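Local structure of copper-containing nitrite reductase (Thermus scotoductus, 6HBE) at residues 32-40 against 177-185; 40-48 against 124-132. The protein probably reduces nitrite to nitric oxide with electrons from a cytochrome c, working as a copper-containing homotrimer of the multicopper oxidase family. All coordinates share one frame; numbering follows the deposited sequence.

Interaction 1 of 2, residues 32-40 against 177-185; sequences IFEVDQGVY and YVMFNGRNF. With CA (calcium ion), chain O.
Arg183 shows how one extended side chain can tie a loop to the end of a strand and its turn. Its CG stands anti to the backbone N (chi1 -171°), and the straight chain runs beside that of Glu34. NH1 donates to Glu34 O at 3.1 Å, from well above the carbonyl plane, and forms a salt bridge with Glu34 OE1 at 3.2 Å, weak as a hydrogen bond. Asp36 C lies over one face of the guanidinium. An alanine in place of Arg183 is likely to leave the Glu34 carboxylate without its charge partner and Glu34 O without this bond. Asn184 N donates to Val35 O (2.9 Å, 163°), and Asn184 ND2 to Asp36 OD2 at 2.9 Å, with the carboxylate and amide planes nearly perpendicular. On the apolar side of the contact, Val35 CG1 meets Met179 SD at 4.0 Å, and Val39 CG1 approaches Tyr177, whose OH hydrogen-bonds Arg309 of the same chain and His410 of the second subunit. Val35 and Asp36 both face Val39, a classic beta bulge beside the type II turn Asp36-Val39; the contact joins this hairpin to the loop after strand 177-180, part of another sheet. Gln37 OE1 and five waters also bind the calcium, while Gln37 NE2 hydrogen-bonds Asp189. With OD1 on calcium and OD2 on Asn184, the divided Asp36 carboxylate would be limited in rotation, coupling the calcium turn to the 177-185 loop.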
ATOM      1  N   ILE C  32      14.598  20.976  11.327  1.00 23.68           N
ATOM      2  CA  ILE C  32      15.410  20.122  10.473  1.00 27.01           C
ATOM      3  C   ILE C  32      15.868  18.935  11.338  1.00 28.09           C
ATOM      4  O   ILE C  32      16.457  19.150  12.396  1.00 27.28           O
ATOM      5  CB  ILE C  32      16.632  20.864   9.908  1.00 28.73           C
ATOM      6  CG1 ILE C  32      16.204  22.155   9.205  1.00 31.87           C
ATOM      7  CG2 ILE C  32      17.418  19.977   8.949  1.00 29.10           C
ATOM      8  CD1 ILE C  32      17.358  22.972   8.656  1.00 35.72           C
ATOM      9  N   PHE C  33      15.587  17.701  10.892  1.00 25.42           N
ATOM     10  CA  PHE C  33      15.964  16.478  11.625  1.00 26.13           C
ATOM     11  C   PHE C  33      17.084  15.677  10.924  1.00 25.12           C
ATOM     12  O   PHE C  33      17.040  15.507   9.718  1.00 26.37           O
ATOM     13  CB  PHE C  33      14.728  15.579  11.797  1.00 26.89           C
ATOM     14  CG  PHE C  33      13.431  16.320  12.053  1.00 26.15           C
ATOM     15  CD1 PHE C  33      13.202  16.949  13.262  1.00 27.03           C
ATOM     16  CD2 PHE C  33      12.394  16.317  11.097  1.00 27.64           C
ATOM     17  CE1 PHE C  33      12.017  17.613  13.516  1.00 24.59           C
ATOM     18  CE2 PHE C  33      11.190  16.988  11.341  1.00 26.94           C
ATOM     19  CZ  PHE C  33      11.001  17.622  12.561  1.00 26.59           C
ATOM     20  N   GLU C  34      18.103  15.191  11.653  1.00 24.47           N
ATOM     21  CA  GLU C  34      19.102  14.291  11.052  1.00 26.36           C
ATOM     22  C   GLU C  34      18.606  12.823  11.159  1.00 26.08           C
ATOM     23  O   GLU C  34      18.781  12.170  12.156  1.00 26.75           O
ATOM     24  CB  GLU C  34      20.512  14.453  11.670  1.00 29.11           C
ATOM     25  CG  GLU C  34      21.614  13.896  10.742  1.00 32.48           C
ATOM     26  CD  GLU C  34      22.983  13.652  11.400  1.00 37.83           C
ATOM     27  OE1 GLU C  34      23.048  13.590  12.642  1.00 38.42           O
ATOM     28  OE2 GLU C  34      24.001  13.498  10.654  1.00 39.73           O
ATOM     29  N   VAL C  35      17.973  12.318  10.110  1.00 24.57           N
ATOM     30  CA  VAL C  35      17.336  10.987  10.155  1.00 23.15           C
ATOM     31  C   VAL C  35      18.284   9.804   9.860  1.00 24.00           C
ATOM     32  O   VAL C  35      17.898   8.663  10.007  1.00 21.55           O
ATOM     33  CB  VAL C  35      16.101  10.915   9.238  1.00 23.30           C
ATOM     34  CG1 VAL C  35      15.022  11.864   9.734  1.00 23.85           C
ATOM     35  CG2 VAL C  35      16.438  11.176   7.768  1.00 23.55           C
ATOM     36  N   ASP C  36      19.478  10.084   9.340  1.00 22.52           N
ATOM     37  CA  ASP C  36      20.518   9.072   9.138  1.00 24.63           C
ATOM     38  C   ASP C  36      21.846   9.849   9.108  1.00 26.03           C
ATOM     39  O   ASP C  36      21.815  11.096   9.084  1.00 26.91           O
ATOM     40  CB  ASP C  36      20.262   8.327   7.820  1.00 24.91           C
ATOM     41  CG  ASP C  36      20.732   6.876   7.835  1.00 25.84           C
ATOM     42  OD1 ASP C  36      21.804   6.575   8.435  1.00 24.90           O
ATOM     43  OD2 ASP C  36      20.058   6.037   7.186  1.00 25.03           O
ATOM     44  N   GLN C  37      22.995   9.161   9.103  1.00 24.64           N
ATOM     45  CA  GLN C  37      24.274   9.861   9.012  1.00 25.43           C
ATOM     46  C   GLN C  37      24.311  10.643   7.713  1.00 24.56           C
ATOM     47  O   GLN C  37      24.128  10.059   6.659  1.00 26.21           O
ATOM     48  CB  GLN C  37      25.494   8.909   9.063  1.00 25.99           C
ATOM     49  CG  GLN C  37      25.762   8.239  10.409  1.00 24.68           C
ATOM     50  CD  GLN C  37      24.850   7.064  10.696  1.00 24.85           C
ATOM     51  OE1 GLN C  37      24.252   6.501   9.783  1.00 24.39           O
ATOM     52  NE2 GLN C  37      24.726   6.686  11.967  1.00 26.05           N
ATOM     53  N   GLY C  38      24.531  11.963   7.788  1.00 25.94           N
ATOM     54  CA  GLY C  38      24.631  12.838   6.585  1.00 24.92           C
ATOM     55  C   GLY C  38      23.302  13.085   5.825  1.00 23.61           C
ATOM     56  O   GLY C  38      23.327  13.607   4.712  1.00 23.31           O
ATOM     57  N   VAL C  39      22.165  12.700   6.405  1.00 21.77           N
ATOM     58  CA  VAL C  39      20.840  12.806   5.730  1.00 22.90           C
ATOM     59  C   VAL C  39      19.880  13.634   6.588  1.00 22.45           C
ATOM     60  O   VAL C  39      19.533  13.242   7.707  1.00 22.11           O
ATOM     61  CB  VAL C  39      20.218  11.420   5.451  1.00 24.27           C
ATOM     62  CG1 VAL C  39      18.846  11.561   4.766  1.00 24.16           C
ATOM     63  CG2 VAL C  39      21.160  10.597   4.579  1.00 24.52           C
ATOM     64  N   TYR C  40      19.479  14.800   6.065  1.00 22.40           N
ATOM     65  CA  TYR C  40      18.655  15.757   6.785  1.00 23.13           C
ATOM     66  C   TYR C  40      17.273  15.893   6.178  1.00 23.41           C
ATOM     67  O   TYR C  40      17.153  15.890   4.973  1.00 26.59           O
ATOM     68  CB  TYR C  40      19.336  17.134   6.817  1.00 24.37           C
ATOM     69  CG  TYR C  40      20.646  17.064   7.535  1.00 25.90           C
ATOM     70  CD1 TYR C  40      21.799  16.677   6.854  1.00 28.08           C
ATOM     71  CD2 TYR C  40      20.739  17.329   8.896  1.00 29.35           C
ATOM     72  CE1 TYR C  40      23.019  16.581   7.502  1.00 29.59           C
ATOM     73  CE2 TYR C  40      21.964  17.237   9.559  1.00 30.84           C
ATOM     74  CZ  TYR C  40      23.098  16.870   8.835  1.00 30.68           C
ATOM     75  OH  TYR C  40      24.331  16.757   9.443  1.00 37.29           O
ATOM     76  N   TYR C 177      11.767   6.868   3.971  1.00 19.44           N
ATOM     77  CA  TYR C 177      12.339   6.203   5.140  1.00 18.87           C
ATOM     78  C   TYR C 177      11.207   5.824   6.075  1.00 18.28           C
ATOM     79  O   TYR C 177      10.151   6.483   6.074  1.00 19.28           O
ATOM     80  CB  TYR C 177      13.379   7.081   5.860  1.00 18.69           C
ATOM     81  CG  TYR C 177      14.546   7.508   4.986  1.00 18.39           C
ATOM     82  CD1 TYR C 177      15.334   6.575   4.338  1.00 19.62           C
ATOM     83  CD2 TYR C 177      14.846   8.867   4.807  1.00 19.54           C
ATOM     84  CE1 TYR C 177      16.379   6.971   3.473  1.00 19.92           C
ATOM     85  CE2 TYR C 177      15.902   9.266   3.971  1.00 20.46           C
ATOM     86  CZ  TYR C 177      16.680   8.323   3.331  1.00 20.60           C
ATOM     87  OH  TYR C 177      17.743   8.763   2.514  1.00 20.55           O
ATOM     88  N   VAL C 178      11.423   4.735   6.803  1.00 16.67           N
ATOM     89  CA  VAL C 178      10.514   4.306   7.890  1.00 16.90           C
ATOM     90  C   VAL C 178      11.368   3.971   9.110  1.00 18.12           C
ATOM     91  O   VAL C 178      12.395   3.302   8.974  1.00 18.54           O
ATOM     92  CB  VAL C 178       9.632   3.121   7.467  1.00 16.85           C
ATOM     93  CG1 VAL C 178       8.566   2.860   8.538  1.00 16.41           C
ATOM     94  CG2 VAL C 178       8.947   3.403   6.134  1.00 18.08           C
ATOM     95  N   MET C 179      10.980   4.448  10.282  1.00 19.37           N
ATOM     96  CA  MET C 179      11.930   4.493  11.447  1.00 19.82           C
ATOM     97  C   MET C 179      11.275   4.388  12.808  1.00 20.32           C
ATOM     98  O   MET C 179      10.096   4.737  12.951  1.00 20.42           O
ATOM     99  CB  MET C 179      12.819   5.764  11.388  1.00 22.29           C
ATOM    100  CG  MET C 179      12.122   7.104  11.485  1.00 22.98           C
ATOM    101  SD  MET C 179      13.105   8.500  10.804  1.00 27.70           S
ATOM    102  CE  MET C 179      12.676   8.288   9.093  1.00 28.58           C
ATOM    103  N   PHE C 180      12.048   3.893  13.797  1.00 18.61           N
ATOM    104  CA  PHE C 180      11.611   3.874  15.210  1.00 19.23           C
ATOM    105  C   PHE C 180      12.250   5.111  15.893  1.00 20.20           C
ATOM    106  O   PHE C 180      13.475   5.353  15.784  1.00 20.66           O
ATOM    107  CB  PHE C 180      12.050   2.602  15.970  1.00 18.29           C
ATOM    108  CG  PHE C 180      11.507   1.292  15.427  1.00 18.20           C
ATOM    109  CD1 PHE C 180      10.169   1.154  15.000  1.00 18.78           C
ATOM    110  CD2 PHE C 180      12.318   0.154  15.383  1.00 18.53           C
ATOM    111  CE1 PHE C 180       9.686  -0.068  14.532  1.00 17.63           C
ATOM    112  CE2 PHE C 180      11.830  -1.060  14.914  1.00 18.25           C
ATOM    113  CZ  PHE C 180      10.518  -1.169  14.474  1.00 18.23           C
ATOM    114  N   ASN C 181      11.432   5.873  16.606  1.00 19.75           N
ATOM    115  CA  ASN C 181      11.881   7.085  17.320  1.00 20.23           C
ATOM    116  C   ASN C 181      12.784   8.051  16.498  1.00 20.29           C
ATOM    117  O   ASN C 181      13.793   8.566  16.977  1.00 21.40           O
ATOM    118  CB  ASN C 181      12.486   6.650  18.658  1.00 19.12           C
ATOM    119  CG  ASN C 181      11.430   6.072  19.580  1.00 19.68           C
ATOM    120  OD1 ASN C 181      10.231   6.258  19.337  1.00 19.07           O
ATOM    121  ND2 ASN C 181      11.848   5.359  20.623  1.00 21.58           N
ATOM    122  N   GLY C 182      12.392   8.288  15.248  1.00 20.84           N
ATOM    123  CA  GLY C 182      12.927   9.423  14.449  1.00 20.88           C
ATOM    124  C   GLY C 182      14.272   9.301  13.775  1.00 21.36           C
ATOM    125  O   GLY C 182      14.791  10.294  13.270  1.00 22.57           O
ATOM    126  N   ARG C 183      14.860   8.109  13.737  1.00 21.20           N
ATOM    127  CA  ARG C 183      16.168   7.932  13.084  1.00 21.14           C
ATOM    128  C   ARG C 183      16.336   6.490  12.564  1.00 20.84           C
ATOM    129  O   ARG C 183      16.077   5.537  13.291  1.00 20.44           O
ATOM    130  CB  ARG C 183      17.278   8.288  14.074  1.00 23.40           C
ATOM    131  CG  ARG C 183      18.682   8.356  13.475  1.00 27.00           C
ATOM    132  CD  ARG C 183      19.656   8.931  14.511  1.00 29.21           C
ATOM    133  NE  ARG C 183      21.078   8.782  14.189  1.00 29.50           N
ATOM    134  CZ  ARG C 183      21.848   9.700  13.591  1.00 30.94           C
ATOM    135  NH1 ARG C 183      21.353  10.868  13.167  1.00 31.87           N
ATOM    136  NH2 ARG C 183      23.139   9.445  13.397  1.00 31.70           N
ATOM    137  N   ASN C 184      16.765   6.362  11.307  1.00 18.43           N
ATOM    138  CA  ASN C 184      16.946   5.079  10.641  1.00 19.47           C
ATOM    139  C   ASN C 184      17.884   4.172  11.428  1.00 20.95           C
ATOM    140  O   ASN C 184      18.992   4.581  11.762  1.00 21.61           O
ATOM    141  CB  ASN C 184      17.549   5.292   9.242  1.00 20.40           C
ATOM    142  CG  ASN C 184      16.597   5.984   8.277  1.00 21.47           C
ATOM    143  OD1 ASN C 184      15.412   6.119   8.533  1.00 22.23           O
ATOM    144  ND2 ASN C 184      17.138   6.445   7.161  1.00 20.44           N
ATOM    145  N   PHE C 185      17.441   2.955  11.747  1.00 19.51           N
ATOM    146  CA  PHE C 185      18.307   1.960  12.418  1.00 20.45           C
ATOM    147  C   PHE C 185      18.978   2.521  13.704  1.00 21.48           C
ATOM    148  O   PHE C 185      20.074   2.091  14.107  1.00 20.91           O
ATOM    149  CB  PHE C 185      19.350   1.404  11.422  1.00 18.67           C
ATOM    150  CG  PHE C 185      18.727   0.778  10.181  1.00 19.36           C
ATOM    151  CD1 PHE C 185      17.801  -0.277  10.301  1.00 18.80           C
ATOM    152  CD2 PHE C 185      19.076   1.209   8.897  1.00 19.21           C
ATOM    153  CE1 PHE C 185      17.196  -0.849   9.180  1.00 18.89           C
ATOM    154  CE2 PHE C 185      18.482   0.628   7.784  1.00 19.84           C
ATOM    155  CZ  PHE C 185      17.555  -0.403   7.928  1.00 19.17           C
TER
HETATM  156 CA    CA O 503      23.108   4.568   8.948  1.00 22.37          CA
HETATM  157  O   HOH W   1      25.279  11.282  12.787  1.00 36.21           O
HETATM  158  O   HOH W   2      21.254   3.659   7.736  1.00 27.79           O
HETATM  159  O   HOH W   3      21.895   4.196  10.792  1.00 21.74           O
HETATM  160  O   HOH W   4      24.730   3.515  10.650  1.00 24.99           O
HETATM  161  O   HOH W   5      23.590   2.168   8.358  1.00 29.08           O
HETATM  162  O   HOH W   6      24.523   4.892   7.389  1.00 31.31           O

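Interaction 2 of 2, residues 40-48 against 124-132; sequences YLRGFSFND and AHTMGGQFG. With CU (copper (II) ion), chain N.
Phe44, Ser45 and Phe46 of strand 39-46 form a buried contact with the loop that leaves helix 120-126 and enters strand 131-137, and the interface closes over one side of a copper site. Backbone comes first: Phe44 N donates to Gly128 O at 3.1 Å, and water 7 donates to both Arg42 O and Gly128 O. Glycines make this approach possible. A side chain on Gly43 would run into Gly128 O, and one on Gly129 into Phe44 O; Gly129 also has the positive phi of the Schellman motif that ends the helix. Beyond them the Phe44 ring stacks face to face on His125, with centroids 4.7 Å apart and planes inclined by 22°, placing CE2 over the middle of the imidazole. Gln130 lies between the two phenylalanines. Phe44 CB touches Gln130 CD at 3.4 Å, and Gln130 CG sits over one face of the Phe46 ring. Extended beyond CG (chi2 178°), the glutamine carries its amide to the metal, where OE1 binds copper at 2.0 Å and NE2 donates to Ser45 O at 3.2 Å. Ser45 O lies in the plane of the Gln130 amide, while the N-H comes from above the Ser45 carbonyl plane; with the copper bond, this would fix which way the amide is turned. His125 ND1 binds the same ion, also at 2.0 Å, and its NE2 is held by Glu385. With His75 and Cys115 completing the ligands, this is a type 1 copper site of the cupredoxin fold, here with a glutamine as its fourth ligand.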
ATOM      1  N   TYR C  40      19.479  14.800   6.065  1.00 22.40           N
ATOM      2  CA  TYR C  40      18.655  15.757   6.785  1.00 23.13           C
ATOM      3  C   TYR C  40      17.273  15.893   6.178  1.00 23.41           C
ATOM      4  O   TYR C  40      17.153  15.890   4.973  1.00 26.59           O
ATOM      5  CB  TYR C  40      19.336  17.134   6.817  1.00 24.37           C
ATOM      6  CG  TYR C  40      20.646  17.064   7.535  1.00 25.90           C
ATOM      7  CD1 TYR C  40      21.799  16.677   6.854  1.00 28.08           C
ATOM      8  CD2 TYR C  40      20.739  17.329   8.896  1.00 29.35           C
ATOM      9  CE1 TYR C  40      23.019  16.581   7.502  1.00 29.59           C
ATOM     10  CE2 TYR C  40      21.964  17.237   9.559  1.00 30.84           C
ATOM     11  CZ  TYR C  40      23.098  16.870   8.835  1.00 30.68           C
ATOM     12  OH  TYR C  40      24.331  16.757   9.443  1.00 37.29           O
ATOM     13  N   LEU C  41      16.253  16.021   7.034  1.00 22.31           N
ATOM     14  CA  LEU C  41      14.848  16.139   6.659  1.00 23.54           C
ATOM     15  C   LEU C  41      14.262  17.452   7.174  1.00 23.88           C
ATOM     16  O   LEU C  41      14.266  17.694   8.388  1.00 25.23           O
ATOM     17  CB  LEU C  41      14.057  14.976   7.319  1.00 24.03           C
ATOM     18  CG  LEU C  41      12.538  14.947   7.159  1.00 24.66           C
ATOM     19  CD1 LEU C  41      12.147  14.810   5.702  1.00 25.65           C
ATOM     20  CD2 LEU C  41      11.914  13.817   7.975  1.00 26.44           C
ATOM     21  N   ARG C  42      13.720  18.272   6.277  1.00 24.75           N
ATOM     22  CA  ARG C  42      13.005  19.504   6.665  1.00 25.53           C
ATOM     23  C   ARG C  42      11.548  19.209   6.873  1.00 25.93           C
ATOM     24  O   ARG C  42      10.946  18.489   6.079  1.00 29.15           O
ATOM     25  CB  ARG C  42      13.107  20.583   5.581  1.00 28.61           C
ATOM     26  CG  ARG C  42      14.516  21.074   5.283  1.00 33.22           C
ATOM     27  CD  ARG C  42      14.481  22.440   4.610  1.00 36.24           C
ATOM     28  NE  ARG C  42      15.638  22.580   3.746  1.00 42.77           N
ATOM     29  CZ  ARG C  42      16.740  23.289   3.998  1.00 48.71           C
ATOM     30  NH1 ARG C  42      17.716  23.281   3.079  1.00 50.78           N
ATOM     31  NH2 ARG C  42      16.893  24.017   5.117  1.00 49.42           N
ATOM     32  N   GLY C  43      10.970  19.807   7.908  1.00 25.03           N
ATOM     33  CA  GLY C  43       9.556  19.660   8.204  1.00 25.62           C
ATOM     34  C   GLY C  43       9.072  20.553   9.323  1.00 25.06           C
ATOM     35  O   GLY C  43       9.579  21.650   9.516  1.00 25.49           O
ATOM     36  N   PHE C  44       8.059  20.087  10.041  1.00 24.83           N
ATOM     37  CA  PHE C  44       7.494  20.776  11.190  1.00 25.06           C
ATOM     38  C   PHE C  44       7.622  19.876  12.419  1.00 24.93           C
ATOM     39  O   PHE C  44       7.587  18.641  12.287  1.00 23.27           O
ATOM     40  CB  PHE C  44       6.004  21.072  10.985  1.00 25.70           C
ATOM     41  CG  PHE C  44       5.685  21.976   9.804  1.00 26.58           C
ATOM     42  CD1 PHE C  44       6.136  23.301   9.777  1.00 27.48           C
ATOM     43  CD2 PHE C  44       4.869  21.527   8.748  1.00 27.50           C
ATOM     44  CE1 PHE C  44       5.843  24.147   8.700  1.00 28.05           C
ATOM     45  CE2 PHE C  44       4.567  22.371   7.668  1.00 27.47           C
ATOM     46  CZ  PHE C  44       5.057  23.676   7.644  1.00 28.16           C
ATOM     47  N   SER C  45       7.732  20.475  13.612  1.00 23.50           N
ATOM     48  CA  SER C  45       7.820  19.722  14.873  1.00 23.53           C
ATOM     49  C   SER C  45       7.016  20.346  16.014  1.00 24.88           C
ATOM     50  O   SER C  45       6.484  21.479  15.890  1.00 25.34           O
ATOM     51  CB  SER C  45       9.281  19.602  15.320  1.00 25.32           C
ATOM     52  OG  SER C  45       9.768  20.841  15.796  1.00 23.87           O
ATOM     53  N   PHE C  46       6.906  19.584  17.093  1.00 22.04           N
ATOM     54  CA  PHE C  46       6.689  20.122  18.429  1.00 22.59           C
ATOM     55  C   PHE C  46       8.032  20.047  19.176  1.00 24.41           C
ATOM     56  O   PHE C  46       8.643  18.971  19.285  1.00 21.37           O
ATOM     57  CB  PHE C  46       5.630  19.366  19.188  1.00 23.46           C
ATOM     58  CG  PHE C  46       4.247  19.508  18.601  1.00 25.00           C
ATOM     59  CD1 PHE C  46       3.546  20.687  18.741  1.00 24.78           C
ATOM     60  CD2 PHE C  46       3.683  18.478  17.853  1.00 25.44           C
ATOM     61  CE1 PHE C  46       2.291  20.834  18.187  1.00 25.13           C
ATOM     62  CE2 PHE C  46       2.427  18.611  17.305  1.00 25.68           C
ATOM     63  CZ  PHE C  46       1.727  19.794  17.469  1.00 25.98           C
ATOM     64  N   ASN C  47       8.501  21.204  19.647  1.00 24.24           N
ATOM     65  CA  ASN C  47       9.706  21.311  20.477  1.00 26.35           C
ATOM     66  C   ASN C  47      11.003  20.829  19.838  1.00 25.34           C
ATOM     67  O   ASN C  47      11.900  20.341  20.532  1.00 27.95           O
ATOM     68  CB  ASN C  47       9.500  20.603  21.806  1.00 28.37           C
ATOM     69  CG  ASN C  47       8.269  21.087  22.552  1.00 30.42           C
ATOM     70  OD1 ASN C  47       7.126  21.063  22.043  1.00 31.11           O
ATOM     71  ND2 ASN C  47       8.476  21.502  23.777  1.00 33.45           N
ATOM     72  N   ASP C  48      11.090  20.973  18.520  1.00 24.74           N
ATOM     73  CA  ASP C  48      12.287  20.700  17.751  1.00 26.58           C
ATOM     74  C   ASP C  48      12.748  19.208  17.716  1.00 27.11           C
ATOM     75  O   ASP C  48      13.938  18.930  17.544  1.00 29.92           O
ATOM     76  CB  ASP C  48      13.397  21.624  18.258  1.00 30.30           C
ATOM     77  CG  ASP C  48      14.381  22.049  17.169  1.00 34.62           C
ATOM     78  OD1 ASP C  48      13.977  22.375  16.016  1.00 32.92           O
ATOM     79  OD2 ASP C  48      15.587  22.111  17.509  1.00 39.75           O
ATOM     80  N   ALA C 124      -1.730  17.407   5.919  1.00 21.14           N
ATOM     81  CA  ALA C 124      -0.471  17.924   5.344  1.00 20.71           C
ATOM     82  C   ALA C 124       0.624  18.175   6.397  1.00 20.66           C
ATOM     83  O   ALA C 124       1.799  17.835   6.177  1.00 22.65           O
ATOM     84  CB  ALA C 124      -0.712  19.180   4.509  1.00 21.12           C
ATOM     85  N   HIS C 125       0.255  18.708   7.551  1.00 21.03           N
ATOM     86  CA  HIS C 125       1.258  18.960   8.625  1.00 23.03           C
ATOM     87  C   HIS C 125       1.725  17.695   9.340  1.00 22.82           C
ATOM     88  O   HIS C 125       2.893  17.586   9.713  1.00 23.71           O
ATOM     89  CB  HIS C 125       0.735  19.951   9.675  1.00 25.32           C
ATOM     90  CG  HIS C 125       0.690  21.366   9.199  1.00 26.80           C
ATOM     91  ND1 HIS C 125       0.967  22.432  10.033  1.00 28.54           N
ATOM     92  CD2 HIS C 125       0.396  21.896   7.991  1.00 28.24           C
ATOM     93  CE1 HIS C 125       0.820  23.563   9.356  1.00 27.89           C
ATOM     94  NE2 HIS C 125       0.485  23.266   8.115  1.00 29.79           N
ATOM     95  N   THR C 126       0.816  16.755   9.581  1.00 23.25           N
ATOM     96  CA  THR C 126       1.178  15.519  10.298  1.00 23.67           C
ATOM     97  C   THR C 126       2.261  14.761   9.537  1.00 23.95           C
ATOM     98  O   THR C 126       3.301  14.336  10.109  1.00 23.43           O
ATOM     99  CB  THR C 126      -0.058  14.664  10.583  1.00 24.43           C
ATOM    100  OG1 THR C 126      -0.923  15.363  11.496  1.00 22.85           O
ATOM    101  CG2 THR C 126       0.332  13.307  11.191  1.00 23.52           C
ATOM    102  N   MET C 127       2.103  14.667   8.236  1.00 22.71           N
ATOM    103  CA  MET C 127       3.119  13.976   7.417  1.00 24.49           C
ATOM    104  C   MET C 127       4.485  14.656   7.360  1.00 24.51           C
ATOM    105  O   MET C 127       5.464  14.005   7.000  1.00 22.73           O
ATOM    106  CB  MET C 127       2.599  13.618   6.023  1.00 27.50           C
ATOM    107  CG  MET C 127       2.277  14.749   5.096  1.00 27.94           C
ATOM    108  SD  MET C 127       3.734  15.551   4.437  1.00 31.94           S
ATOM    109  CE  MET C 127       4.678  14.297   3.677  1.00 30.59           C
ATOM    110  N   GLY C 128       4.553  15.939   7.731  1.00 23.25           N
ATOM    111  CA  GLY C 128       5.825  16.675   7.869  1.00 22.83           C
ATOM    112  C   GLY C 128       6.586  16.522   9.180  1.00 22.99           C
ATOM    113  O   GLY C 128       7.636  17.128   9.342  1.00 22.16           O
ATOM    114  N   GLY C 129       6.073  15.727  10.135  1.00 23.21           N
ATOM    115  CA  GLY C 129       6.830  15.437  11.364  1.00 22.52           C
ATOM    116  C   GLY C 129       6.137  15.749  12.679  1.00 23.50           C
ATOM    117  O   GLY C 129       6.680  15.389  13.743  1.00 23.16           O
ATOM    118  N   GLN C 130       4.981  16.425  12.632  1.00 22.81           N
ATOM    119  CA  GLN C 130       4.328  16.945  13.833  1.00 23.46           C
ATOM    120  C   GLN C 130       3.433  15.918  14.504  1.00 22.87           C
ATOM    121  O   GLN C 130       2.203  15.910  14.316  1.00 21.80           O
ATOM    122  CB  GLN C 130       3.533  18.237  13.541  1.00 24.55           C
ATOM    123  CG  GLN C 130       4.318  19.525  13.681  1.00 26.83           C
ATOM    124  CD  GLN C 130       3.529  20.816  13.350  1.00 27.58           C
ATOM    125  OE1 GLN C 130       2.670  20.907  12.418  1.00 25.78           O
ATOM    126  NE2 GLN C 130       3.855  21.855  14.110  1.00 28.31           N
ATOM    127  N   PHE C 131       4.056  15.027  15.275  1.00 21.56           N
ATOM    128  CA  PHE C 131       3.322  13.985  16.012  1.00 20.38           C
ATOM    129  C   PHE C 131       4.099  13.521  17.235  1.00 20.39           C
ATOM    130  O   PHE C 131       5.305  13.765  17.310  1.00 20.64           O
ATOM    131  CB  PHE C 131       3.026  12.763  15.104  1.00 20.63           C
ATOM    132  CG  PHE C 131       4.194  12.342  14.262  1.00 19.76           C
ATOM    133  CD1 PHE C 131       5.274  11.660  14.819  1.00 20.73           C
ATOM    134  CD2 PHE C 131       4.235  12.655  12.923  1.00 20.47           C
ATOM    135  CE1 PHE C 131       6.370  11.303  14.045  1.00 19.80           C
ATOM    136  CE2 PHE C 131       5.315  12.294  12.142  1.00 21.00           C
ATOM    137  CZ  PHE C 131       6.397  11.614  12.711  1.00 20.88           C
ATOM    138  N   GLY C 132       3.395  12.872  18.173  1.00 18.91           N
ATOM    139  CA  GLY C 132       3.998  12.247  19.347  1.00 19.49           C
ATOM    140  C   GLY C 132       3.040  11.333  20.093  1.00 20.09           C
ATOM    141  O   GLY C 132       1.942  11.040  19.596  1.00 20.92           O
TER
HETATM  142 CU    CU N 502       1.220  22.279  12.037  1.00 24.97          CU
HETATM  143  O   HOH W   7       9.115  16.078   6.710  1.00 26.11           O
HETATM  144  O   HOH W   8       7.108  16.656  16.564  1.00 20.18           O

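How the interactions relate
Interactions 1 and 2 have centres about 12 Å apart and share Tyr40 on strand 39-46, which runs from the calcium-bearing turn of one to the copper-side loop of the other. Strand 21-36 lies beside it in the same sheet, and Phe33 brings the two contacts together: its N probably hydrogen-bonds to Leu41 O at 2.8 Å, and its ring packs against Phe44 O and Ser45 CB. Along the chain, interaction 2 nests inside the loop closed by interaction 1. Strand 39-46 therefore carries the copper-side contact at its far end, while the turn before it meets the loop after strand 177-180, the edge of a different sheet.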